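Local coordinates for suppressor protein MPT5 (Saccharomyces cerevisiae, PDB 5BZ1) that binds specific sequences in the 3'-untranslated regions of target mRNAs through its Pumilio homology domain and so regulates gene expression after transcription, at residues 255-258 with 259-263. Sequence-based numbering, arbitrary orientation.
With nucleotides of chain B.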
ATOM      1  N   ASN A 255      12.852  10.499  -6.798  1.00 25.54           N
ATOM      2  CA  ASN A 255      12.997   9.391  -5.857  1.00 28.79           C
ATOM      3  C   ASN A 255      12.777   8.037  -6.523  1.00 26.95           C
ATOM      4  O   ASN A 255      13.396   7.041  -6.145  1.00 25.83           O
ATOM      5  CB  ASN A 255      12.024   9.550  -4.688  1.00 27.19           C
ATOM      6  CG  ASN A 255      12.251  10.829  -3.918  1.00 32.65           C
ATOM      7  OD1 ASN A 255      13.161  10.916  -3.091  1.00 29.52           O
ATOM      8  ND2 ASN A 255      11.425  11.837  -4.185  1.00 30.74           N
ATOM      9  N   VAL A 256      11.879   8.005  -7.502  1.00 24.37           N
ATOM     10  CA  VAL A 256      11.602   6.782  -8.243  1.00 27.53           C
ATOM     11  C   VAL A 256      12.812   6.413  -9.103  1.00 30.35           C
ATOM     12  O   VAL A 256      13.183   5.240  -9.202  1.00 29.38           O
ATOM     13  CB  VAL A 256      10.353   6.933  -9.127  1.00 27.23           C
ATOM     14  CG1 VAL A 256      10.078   5.649  -9.896  1.00 26.52           C
ATOM     15  CG2 VAL A 256       9.147   7.308  -8.278  1.00 26.57           C
ATOM     16  N   VAL A 257      13.426   7.423  -9.716  1.00 27.58           N
ATOM     17  CA  VAL A 257      14.627   7.225 -10.524  1.00 27.83           C
ATOM     18  C   VAL A 257      15.767   6.637  -9.690  1.00 30.27           C
ATOM     19  O   VAL A 257      16.416   5.676 -10.105  1.00 29.62           O
ATOM     20  CB  VAL A 257      15.093   8.536 -11.181  1.00 26.12           C
ATOM     21  CG1 VAL A 257      16.395   8.328 -11.936  1.00 25.36           C
ATOM     22  CG2 VAL A 257      14.024   9.061 -12.119  1.00 29.66           C
ATOM     23  N   GLU A 258      16.001   7.214  -8.512  1.00 27.11           N
ATOM     24  CA  GLU A 258      17.033   6.722  -7.602  1.00 27.40           C
ATOM     25  C   GLU A 258      16.792   5.269  -7.194  1.00 30.81           C
ATOM     26  O   GLU A 258      17.712   4.451  -7.197  1.00 29.18           O
ATOM     27  CB  GLU A 258      17.103   7.588  -6.345  1.00 29.16           C
ATOM     28  CG  GLU A 258      17.576   9.012  -6.571  1.00 29.67           C
ATOM     29  CD  GLU A 258      17.811   9.748  -5.265  1.00 36.46           C
ATOM     30  OE1 GLU A 258      16.856  10.367  -4.751  1.00 32.57           O
ATOM     31  OE2 GLU A 258      18.950   9.703  -4.753  1.00 41.42           O
ATOM     32  N   LYS A 259      15.555   4.954  -6.825  1.00 30.33           N
ATOM     33  CA  LYS A 259      15.228   3.596  -6.415  1.00 33.36           C
ATOM     34  C   LYS A 259      15.434   2.626  -7.575  1.00 27.15           C
ATOM     35  O   LYS A 259      15.893   1.503  -7.379  1.00 30.26           O
ATOM     36  CB  LYS A 259      13.793   3.506  -5.900  1.00 30.23           C
ATOM     37  CG  LYS A 259      13.456   2.134  -5.337  1.00 34.15           C
ATOM     38  CD  LYS A 259      12.207   2.170  -4.494  1.00 37.84           C
ATOM     39  CE  LYS A 259      12.039   0.882  -3.701  1.00 50.50           C
ATOM     40  NZ  LYS A 259      12.996   0.776  -2.565  1.00 54.99           N
ATOM     41  N   PHE A 260      15.103   3.076  -8.782  1.00 27.27           N
ATOM     42  CA  PHE A 260      15.271   2.267  -9.983  1.00 29.58           C
ATOM     43  C   PHE A 260      16.753   1.965 -10.215  1.00 33.09           C
ATOM     44  O   PHE A 260      17.135   0.823 -10.478  1.00 34.01           O
ATOM     45  CB  PHE A 260      14.669   2.994 -11.188  1.00 34.43           C
ATOM     46  CG  PHE A 260      14.692   2.193 -12.462  1.00 41.20           C
ATOM     47  CD1 PHE A 260      13.793   1.155 -12.660  1.00 42.41           C
ATOM     48  CD2 PHE A 260      15.601   2.490 -13.470  1.00 42.05           C
ATOM     49  CE1 PHE A 260      13.808   0.416 -13.834  1.00 43.77           C
ATOM     50  CE2 PHE A 260      15.621   1.758 -14.648  1.00 42.55           C
ATOM     51  CZ  PHE A 260      14.724   0.718 -14.828  1.00 42.82           C
ATOM     52  N   ILE A 261      17.583   3.000 -10.107  1.00 28.70           N
ATOM     53  CA  ILE A 261      19.023   2.862 -10.300  1.00 30.34           C
ATOM     54  C   ILE A 261      19.654   1.939  -9.255  1.00 30.98           C
ATOM     55  O   ILE A 261      20.431   1.044  -9.602  1.00 33.28           O
ATOM     56  CB  ILE A 261      19.718   4.236 -10.306  1.00 27.51           C
ATOM     57  CG1 ILE A 261      19.333   5.010 -11.569  1.00 28.89           C
ATOM     58  CG2 ILE A 261      21.235   4.084 -10.229  1.00 28.13           C
ATOM     59  CD1 ILE A 261      19.810   6.455 -11.584  1.00 26.60           C
ATOM     60  N   LYS A 262      19.324   2.158  -7.983  1.00 29.62           N
ATOM     61  CA  LYS A 262      19.808   1.296  -6.906  1.00 33.86           C
ATOM     62  C   LYS A 262      19.392  -0.159  -7.124  1.00 34.17           C
ATOM     63  O   LYS A 262      20.145  -1.081  -6.814  1.00 37.77           O
ATOM     64  CB  LYS A 262      19.304   1.785  -5.545  1.00 30.58           C
ATOM     65  CG  LYS A 262      19.946   3.082  -5.055  1.00 36.45           C
ATOM     66  CD  LYS A 262      19.495   3.412  -3.635  1.00 46.55           C
ATOM     67  CE  LYS A 262      18.947   4.829  -3.542  1.00 56.03           C
ATOM     68  NZ  LYS A 262      18.435   5.144  -2.176  1.00 60.91           N
ATOM     69  N   LYS A 263      18.191  -0.358  -7.660  1.00 31.89           N
ATOM     70  CA  LYS A 263      17.693  -1.699  -7.937  1.00 35.45           C
ATOM     71  C   LYS A 263      18.535  -2.385  -9.013  1.00 36.30           C
ATOM     72  O   LYS A 263      18.850  -3.572  -8.908  1.00 38.23           O
ATOM     73  CB  LYS A 263      16.228  -1.652  -8.366  1.00 37.02           C
ATOM     74  CG  LYS A 263      15.612  -3.026  -8.545  1.00 43.07           C
ATOM     75  CD  LYS A 263      14.148  -2.950  -8.936  1.00 49.82           C
ATOM     76  CE  LYS A 263      13.572  -4.344  -9.102  1.00 54.36           C
ATOM     77  NZ  LYS A 263      13.664  -5.143  -7.847  1.00 58.36           N
TER
ATOM     78  P     G B   2      16.758  19.598   2.169  1.00 35.68           P
ATOM     79  OP1   G B   2      15.753  20.213   3.066  1.00 38.68           O
ATOM     80  OP2   G B   2      17.731  18.613   2.706  1.00 47.09           O
ATOM     81  O5'   G B   2      15.980  18.902   0.971  1.00 31.54           O
ATOM     82  C5'   G B   2      15.200  19.667   0.066  1.00 32.69           C
ATOM     83  C4'   G B   2      14.339  18.775  -0.783  1.00 28.70           C
ATOM     84  O4'   G B   2      15.176  17.953  -1.630  1.00 31.92           O
ATOM     85  C3'   G B   2      13.490  17.773  -0.022  1.00 32.58           C
ATOM     86  O3'   G B   2      12.305  18.348   0.499  1.00 37.36           O
ATOM     87  C2'   G B   2      13.248  16.684  -1.060  1.00 27.06           C
ATOM     88  O2'   G B   2      12.198  17.046  -1.946  1.00 32.08           O
ATOM     89  C1'   G B   2      14.570  16.697  -1.834  1.00 29.56           C
ATOM     90  N9    G B   2      15.497  15.643  -1.377  1.00 31.41           N
ATOM     91  C8    G B   2      16.218  15.583  -0.205  1.00 32.42           C
ATOM     92  N7    G B   2      16.941  14.498  -0.118  1.00 35.10           N
ATOM     93  C5    G B   2      16.686  13.799  -1.291  1.00 31.13           C
ATOM     94  C6    G B   2      17.182  12.553  -1.757  1.00 29.06           C
ATOM     95  O6    G B   2      17.980  11.785  -1.213  1.00 33.36           O
ATOM     96  N1    G B   2      16.655  12.234  -3.003  1.00 28.63           N
ATOM     97  C2    G B   2      15.765  13.012  -3.703  1.00 27.98           C
ATOM     98  N2    G B   2      15.366  12.538  -4.891  1.00 27.77           N
ATOM     99  N3    G B   2      15.293  14.170  -3.280  1.00 27.68           N
ATOM    100  C4    G B   2      15.792  14.498  -2.074  1.00 28.08           C
ATOM    101  P     U B   3      11.514  17.626   1.701  1.00 34.64           P
ATOM    102  OP1   U B   3      10.353  18.486   2.048  1.00 34.30           O
ATOM    103  OP2   U B   3      12.483  17.274   2.774  1.00 34.21           O
ATOM    104  O5'   U B   3      10.982  16.276   1.039  1.00 37.40           O
ATOM    105  C5'   U B   3      10.173  15.364   1.764  1.00 31.10           C
ATOM    106  C4'   U B   3       8.904  15.055   1.013  1.00 30.32           C
ATOM    107  O4'   U B   3       9.207  14.516  -0.299  1.00 32.19           O
ATOM    108  C3'   U B   3       7.989  14.017   1.640  1.00 27.27           C
ATOM    109  O3'   U B   3       7.207  14.567   2.684  1.00 32.88           O
ATOM    110  C2'   U B   3       7.167  13.536   0.449  1.00 29.25           C
ATOM    111  O2'   U B   3       6.107  14.440   0.171  1.00 28.04           O
ATOM    112  C1'   U B   3       8.191  13.619  -0.693  1.00 31.67           C
ATOM    113  N1    U B   3       8.800  12.308  -1.006  1.00 25.28           N
ATOM    114  C2    U B   3       8.106  11.481  -1.878  1.00 27.09           C
ATOM    115  O2    U B   3       7.035  11.789  -2.374  1.00 30.29           O
ATOM    116  N3    U B   3       8.703  10.273  -2.140  1.00 24.43           N
ATOM    117  C4    U B   3       9.904   9.821  -1.631  1.00 28.54           C
ATOM    118  O4    U B   3      10.312   8.703  -1.960  1.00 26.07           O
ATOM    119  C5    U B   3      10.564  10.737  -0.743  1.00 28.47           C
ATOM    120  C6    U B   3      10.009  11.926  -0.462  1.00 27.38           C
TER
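The RNA-reading helix of Pumilio repeat 7, residues 253-273, runs without a break through 255-263. Four successive i to i+4 backbone bonds carry it, from Lys259 N to Asn255 O (3.1 Å) through Lys262 N to Glu258 O (2.9 Å). On the RNA side Glu258 recognises guanine G2 of chain B. Its OE1 accepts both N1-H and N2-H of the base, each at 2.6 Å, so one carboxylate oxygen grips the Watson-Crick edge by a fork, while OE2 is hydrogen-bonded to Thr324 OG1 of helix 318-326, a second-shell contact that is likely to steady the carboxylate's rotation. With CG anti to the carbonyl carbon (chi1 -67°) and the chain extended beyond it, the acid reaches out to the base. One turn back, Asn255 lies between the two bases: its OD1 sits over the guanine face at the C2-N2 bond, 3.4 Å from G2 C2, and its CG lies over the face of U3 of chain B, 3.4 Å from U3 C4. Its ND2 is hydrogen-bonded to Phe252 O. Cutting Asn255 back to an alanine removes the amide, which would probably open a gap between G2 and U3 and leave Phe252 O without this donor. Away from the RNA, Val257 and Ile261 point the same way, side by side, with CG1 of Val257 3.9 Å from CD1 of Ile261, and both pack on Phe305 of helix 288-307. Lys259 leads off to a salt bridge with Asp224. One residue slotted between neighbouring bases and another reading a base edge, both from one helix, is the PUF-repeat pattern, here with asparagine and glutamate in a guanine-reading repeat.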